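Local coordinates for BT_2262 (uncharacterised lipoprotein) (Bacteroides thetaiotaomicron, PDB 5FQ8) that is of unknown function but, as a predicted surface lipoprotein with an Ig-like domain, probably works at the bacterial cell envelope, at residues G[27-39]-G[57-69]. Sequence-based numbering, arbitrary orientation.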
loop_
_atom_site.group_PDB
_atom_site.type_symbol
_atom_site.label_atom_id
_atom_site.label_comp_id
_atom_site.label_asym_id
_atom_site.label_seq_id
_atom_site.Cartn_x
_atom_site.Cartn_y
_atom_site.Cartn_z
ATOM N N LEU G 27 36.331 9.865 -61.705
ATOM C CA LEU G 27 37.005 9.103 -62.740
ATOM C C LEU G 27 37.674 10.061 -63.712
ATOM O O LEU G 27 37.256 11.210 -63.859
ATOM C CB LEU G 27 36.029 8.208 -63.506
ATOM C CG LEU G 27 35.060 7.292 -62.769
ATOM C CD1 LEU G 27 34.041 6.789 -63.756
ATOM C CD2 LEU G 27 35.793 6.137 -62.155
ATOM N N GLU G 28 38.713 9.583 -64.383
ATOM C CA GLU G 28 39.419 10.400 -65.360
ATOM C C GLU G 28 38.791 10.236 -66.736
ATOM O O GLU G 28 38.184 9.208 -67.042
ATOM C CB GLU G 28 40.904 10.031 -65.414
ATOM C CG GLU G 28 41.637 10.174 -64.089
ATOM C CD GLU G 28 43.141 10.156 -64.249
ATOM O OE1 GLU G 28 43.637 10.588 -65.311
ATOM O OE2 GLU G 28 43.831 9.708 -63.312
ATOM N N LYS G 29 38.940 11.265 -67.561
ATOM C CA LYS G 29 38.358 11.238 -68.895
ATOM C C LYS G 29 38.836 10.010 -69.646
ATOM O O LYS G 29 40.039 9.789 -69.794
ATOM C CB LYS G 29 38.726 12.504 -69.659
ATOM C CG LYS G 29 38.160 12.568 -71.070
ATOM C CD LYS G 29 38.660 13.808 -71.802
ATOM C CE LYS G 29 38.120 13.903 -73.218
ATOM N NZ LYS G 29 39.208 14.160 -74.199
ATOM N N GLY G 30 37.888 9.199 -70.098
ATOM C CA GLY G 30 38.176 7.978 -70.804
ATOM C C GLY G 30 38.130 6.736 -69.945
ATOM O O GLY G 30 38.067 5.629 -70.485
ATOM N N GLN G 31 38.155 6.888 -68.636
ATOM C CA GLN G 31 38.148 5.728 -67.767
ATOM C C GLN G 31 36.717 5.231 -67.610
ATOM O O GLN G 31 35.839 6.019 -67.244
ATOM C CB GLN G 31 38.752 6.070 -66.416
ATOM C CG GLN G 31 39.630 4.968 -65.842
ATOM C CD GLN G 31 40.906 4.734 -66.643
ATOM O OE1 GLN G 31 40.870 4.424 -67.836
ATOM N NE2 GLN G 31 42.044 4.880 -65.979
ATOM N N PRO G 32 36.436 3.960 -67.897
ATOM C CA PRO G 32 35.051 3.487 -67.871
ATOM C C PRO G 32 34.464 3.554 -66.477
ATOM O O PRO G 32 35.168 3.456 -65.474
ATOM C CB PRO G 32 35.161 2.041 -68.355
ATOM C CG PRO G 32 36.410 2.003 -69.133
ATOM C CD PRO G 32 37.344 2.945 -68.449
ATOM N N PHE G 33 33.151 3.731 -66.427
ATOM C CA PHE G 33 32.415 3.750 -65.172
ATOM C C PHE G 33 31.756 2.400 -64.948
ATOM O O PHE G 33 30.888 1.991 -65.725
ATOM C CB PHE G 33 31.357 4.846 -65.158
ATOM C CG PHE G 33 30.365 4.691 -64.045
ATOM C CD1 PHE G 33 30.696 5.040 -62.753
ATOM C CD2 PHE G 33 29.102 4.180 -64.287
ATOM C CE1 PHE G 33 29.787 4.895 -61.732
ATOM C CE2 PHE G 33 28.192 4.035 -63.262
ATOM C CZ PHE G 33 28.537 4.393 -61.987
ATOM N N VAL G 34 32.149 1.732 -63.873
ATOM C CA VAL G 34 31.623 0.426 -63.518
ATOM C C VAL G 34 30.647 0.600 -62.372
ATOM O O VAL G 34 30.994 1.177 -61.335
ATOM C CB VAL G 34 32.748 -0.543 -63.127
ATOM C CG1 VAL G 34 32.176 -1.927 -62.883
ATOM C CG2 VAL G 34 33.805 -0.578 -64.204
ATOM N N GLU G 35 29.439 0.092 -62.549
ATOM C CA GLU G 35 28.394 0.194 -61.546
ATOM C C GLU G 35 28.830 -0.469 -60.247
ATOM O O GLU G 35 28.997 -1.690 -60.207
ATOM C CB GLU G 35 27.107 -0.440 -62.078
ATOM C CG GLU G 35 25.987 -0.539 -61.066
ATOM C CD GLU G 35 25.638 0.790 -60.452
ATOM O OE1 GLU G 35 25.448 1.765 -61.196
ATOM O OE2 GLU G 35 25.556 0.863 -59.217
ATOM N N PRO G 36 29.024 0.294 -59.171
ATOM C CA PRO G 36 29.448 -0.316 -57.899
ATOM C C PRO G 36 28.476 -1.336 -57.339
ATOM O O PRO G 36 28.913 -2.280 -56.672
ATOM C CB PRO G 36 29.583 0.894 -56.971
ATOM C CG PRO G 36 29.809 2.040 -57.875
ATOM C CD PRO G 36 28.991 1.757 -59.090
ATOM N N GLY G 37 27.180 -1.176 -57.565
ATOM C CA GLY G 37 26.188 -2.154 -57.171
ATOM C C GLY G 37 25.167 -1.589 -56.199
ATOM O O GLY G 37 25.321 -0.510 -55.634
ATOM N N TYR G 38 24.114 -2.371 -56.005
ATOM C CA TYR G 38 23.026 -1.998 -55.110
ATOM C C TYR G 38 22.178 -3.233 -54.852
ATOM O O TYR G 38 22.220 -4.203 -55.614
ATOM C CB TYR G 38 22.172 -0.875 -55.698
ATOM C CG TYR G 38 21.761 -1.144 -57.116
ATOM C CD1 TYR G 38 20.614 -1.855 -57.399
ATOM C CD2 TYR G 38 22.534 -0.699 -58.173
ATOM C CE1 TYR G 38 20.250 -2.114 -58.688
ATOM C CE2 TYR G 38 22.175 -0.949 -59.460
ATOM C CZ TYR G 38 21.033 -1.656 -59.716
ATOM O OH TYR G 38 20.676 -1.905 -61.014
ATOM N N TYR G 39 21.406 -3.183 -53.770
ATOM C CA TYR G 39 20.516 -4.275 -53.400
ATOM C C TYR G 39 19.146 -3.730 -53.034
ATOM O O TYR G 39 19.040 -2.771 -52.268
ATOM C CB TYR G 39 21.087 -5.078 -52.226
ATOM C CG TYR G 39 20.127 -6.111 -51.698
ATOM C CD1 TYR G 39 19.929 -7.302 -52.370
ATOM C CD2 TYR G 39 19.412 -5.887 -50.536
ATOM C CE1 TYR G 39 19.048 -8.244 -51.898
ATOM C CE2 TYR G 39 18.530 -6.822 -50.055
ATOM C CZ TYR G 39 18.351 -7.999 -50.740
ATOM O OH TYR G 39 17.471 -8.938 -50.261
ATOM N N VAL G 57 26.503 8.706 -67.445
ATOM C CA VAL G 57 27.854 9.169 -67.185
ATOM C C VAL G 57 28.592 9.163 -68.509
ATOM O O VAL G 57 28.880 8.097 -69.064
ATOM C CB VAL G 57 28.568 8.294 -66.152
ATOM C CG1 VAL G 57 29.982 8.769 -65.974
ATOM C CG2 VAL G 57 27.830 8.329 -64.838
ATOM N N ASP G 58 28.901 10.351 -69.016
ATOM C CA ASP G 58 29.666 10.494 -70.251
ATOM C C ASP G 58 31.132 10.582 -69.865
ATOM O O ASP G 58 31.633 11.652 -69.529
ATOM C CB ASP G 58 29.210 11.719 -71.029
ATOM C CG ASP G 58 29.833 11.802 -72.389
ATOM O OD1 ASP G 58 30.523 10.843 -72.790
ATOM O OD2 ASP G 58 29.611 12.825 -73.066
ATOM N N VAL G 59 31.824 9.445 -69.896
ATOM C CA VAL G 59 33.203 9.437 -69.441
ATOM C C VAL G 59 34.112 10.213 -70.378
ATOM O O VAL G 59 35.212 10.605 -69.977
ATOM C CB VAL G 59 33.703 7.992 -69.274
ATOM C CG1 VAL G 59 32.919 7.298 -68.188
ATOM C CG2 VAL G 59 33.573 7.238 -70.579
ATOM N N ASN G 60 33.686 10.453 -71.615
ATOM C CA ASN G 60 34.500 11.163 -72.590
ATOM C C ASN G 60 34.214 12.657 -72.627
ATOM O O ASN G 60 34.677 13.339 -73.544
ATOM C CB ASN G 60 34.298 10.566 -73.983
ATOM C CG ASN G 60 34.943 9.208 -74.132
ATOM O OD1 ASN G 60 34.257 8.193 -74.228
ATOM N ND2 ASN G 60 36.271 9.181 -74.161
ATOM N N THR G 61 33.460 13.178 -71.661
ATOM C CA THR G 61 33.180 14.604 -71.556
ATOM C C THR G 61 33.271 15.023 -70.098
ATOM O O THR G 61 32.435 14.614 -69.288
ATOM C CB THR G 61 31.795 14.947 -72.103
ATOM O OG1 THR G 61 31.755 14.706 -73.513
ATOM C CG2 THR G 61 31.473 16.399 -71.835
ATOM N N PRO G 62 34.271 15.812 -69.721
ATOM C CA PRO G 62 34.401 16.209 -68.317
ATOM C C PRO G 62 33.162 16.932 -67.817
ATOM O O PRO G 62 32.459 17.603 -68.575
ATOM C CB PRO G 62 35.622 17.131 -68.328
ATOM C CG PRO G 62 36.429 16.653 -69.484
ATOM C CD PRO G 62 35.440 16.212 -70.520
ATOM N N GLY G 63 32.889 16.769 -66.531
ATOM C CA GLY G 63 31.766 17.432 -65.904
ATOM C C GLY G 63 31.255 16.632 -64.719
ATOM O O GLY G 63 31.931 15.742 -64.208
ATOM N N ILE G 64 30.041 16.979 -64.295
ATOM C CA ILE G 64 29.369 16.340 -63.171
ATOM C C ILE G 64 28.163 15.576 -63.694
ATOM O O ILE G 64 27.310 16.144 -64.388
ATOM C CB ILE G 64 28.937 17.363 -62.113
ATOM C CG1 ILE G 64 30.113 18.238 -61.701
ATOM C CG2 ILE G 64 28.375 16.651 -60.906
ATOM C CD1 ILE G 64 29.750 19.255 -60.646
ATOM N N TYR G 65 28.081 14.297 -63.338
ATOM C CA TYR G 65 26.998 13.426 -63.763
ATOM C C TYR G 65 26.332 12.845 -62.531
ATOM O O TYR G 65 27.003 12.237 -61.691
ATOM C CB TYR G 65 27.519 12.319 -64.676
ATOM C CG TYR G 65 28.086 12.842 -65.961
ATOM C CD1 TYR G 65 27.260 13.150 -67.031
ATOM C CD2 TYR G 65 29.444 13.055 -66.099
ATOM C CE1 TYR G 65 27.773 13.638 -68.207
ATOM C CE2 TYR G 65 29.968 13.545 -67.275
ATOM C CZ TYR G 65 29.128 13.835 -68.323
ATOM O OH TYR G 65 29.651 14.325 -69.493
ATOM N N ASN G 66 25.020 13.041 -62.422
ATOM C CA ASN G 66 24.224 12.512 -61.320
ATOM C C ASN G 66 23.386 11.335 -61.798
ATOM O O ASN G 66 22.701 11.431 -62.822
ATOM C CB ASN G 66 23.309 13.588 -60.741
ATOM C CG ASN G 66 24.067 14.664 -60.021
ATOM O OD1 ASN G 66 24.260 14.594 -58.814
ATOM N ND2 ASN G 66 24.502 15.675 -60.758
ATOM N N LEU G 67 23.433 10.237 -61.050
ATOM C CA LEU G 67 22.619 9.059 -61.307
ATOM C C LEU G 67 21.668 8.870 -60.141
ATOM O O LEU G 67 22.084 8.942 -58.985
ATOM C CB LEU G 67 23.484 7.821 -61.480
ATOM C CG LEU G 67 24.575 7.848 -62.539
ATOM C CD1 LEU G 67 25.781 7.099 -62.031
ATOM C CD2 LEU G 67 24.076 7.215 -63.805
ATOM N N VAL G 68 20.396 8.643 -60.443
ATOM C CA VAL G 68 19.373 8.454 -59.421
ATOM C C VAL G 68 18.895 7.012 -59.478
ATOM O O VAL G 68 18.428 6.544 -60.520
ATOM C CB VAL G 68 18.209 9.437 -59.598
ATOM C CG1 VAL G 68 17.090 9.093 -58.640
ATOM C CG2 VAL G 68 18.690 10.829 -59.332
ATOM N N TYR G 69 19.026 6.313 -58.360
ATOM C CA TYR G 69 18.610 4.925 -58.233
ATOM C C TYR G 69 17.294 4.868 -57.479
ATOM O O TYR G 69 17.137 5.526 -56.446
ATOM C CB TYR G 69 19.659 4.105 -57.484
ATOM C CG TYR G 69 21.009 4.015 -58.130
ATOM C CD1 TYR G 69 21.924 5.044 -58.011
ATOM C CD2 TYR G 69 21.392 2.880 -58.818
ATOM C CE1 TYR G 69 23.166 4.954 -58.577
ATOM C CE2 TYR G 69 22.631 2.788 -59.383
ATOM C CZ TYR G 69 23.510 3.828 -59.260
ATOM O OH TYR G 69 24.745 3.729 -59.830
#
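Glu-35 and Tyr-69 illustrate how a polar pair can be set among aromatic side chains. Their side chains reach for each other from opposite directions, and Tyr-69 OH donates a hydrogen bond to Glu-35 OE1, which lies in the plane of the tyrosine ring at its edge; carboxylate and ring planes stand 73° apart. The bend at chi2 (56°) brings the carboxylate round to the hydroxyl, while its other oxygen, OE2, takes the backbone N of Gly-37 at 3.1 Å and forms a salt bridge with Arg-83. On one side of this pair, the Tyr-38 ring crosses that of Tyr-69 obliquely, planes at 57°, with CD2 of Tyr-38 3.7 Å from CE2 of Tyr-69. On the other, the Phe-33 ring swings inward: its CZ meets Leu-67 CD1 at 3.9 Å, Val-57 CG2 lies over one face, and CB of Phe-33 rests 4.2 Å from Val-59 CG1. Farther along, two beta turns dock, Gly-30 N donating to Val-59 O at 3.0 Å from above the carbonyl plane. Loop 28-37, crossing between strands 24-27 and 38-42 of different sheets, thus packs on residues 57-62 and on Leu-67 and Tyr-69 of strand 63-72, consistent with the two-sheet sandwich of Ig-like domains.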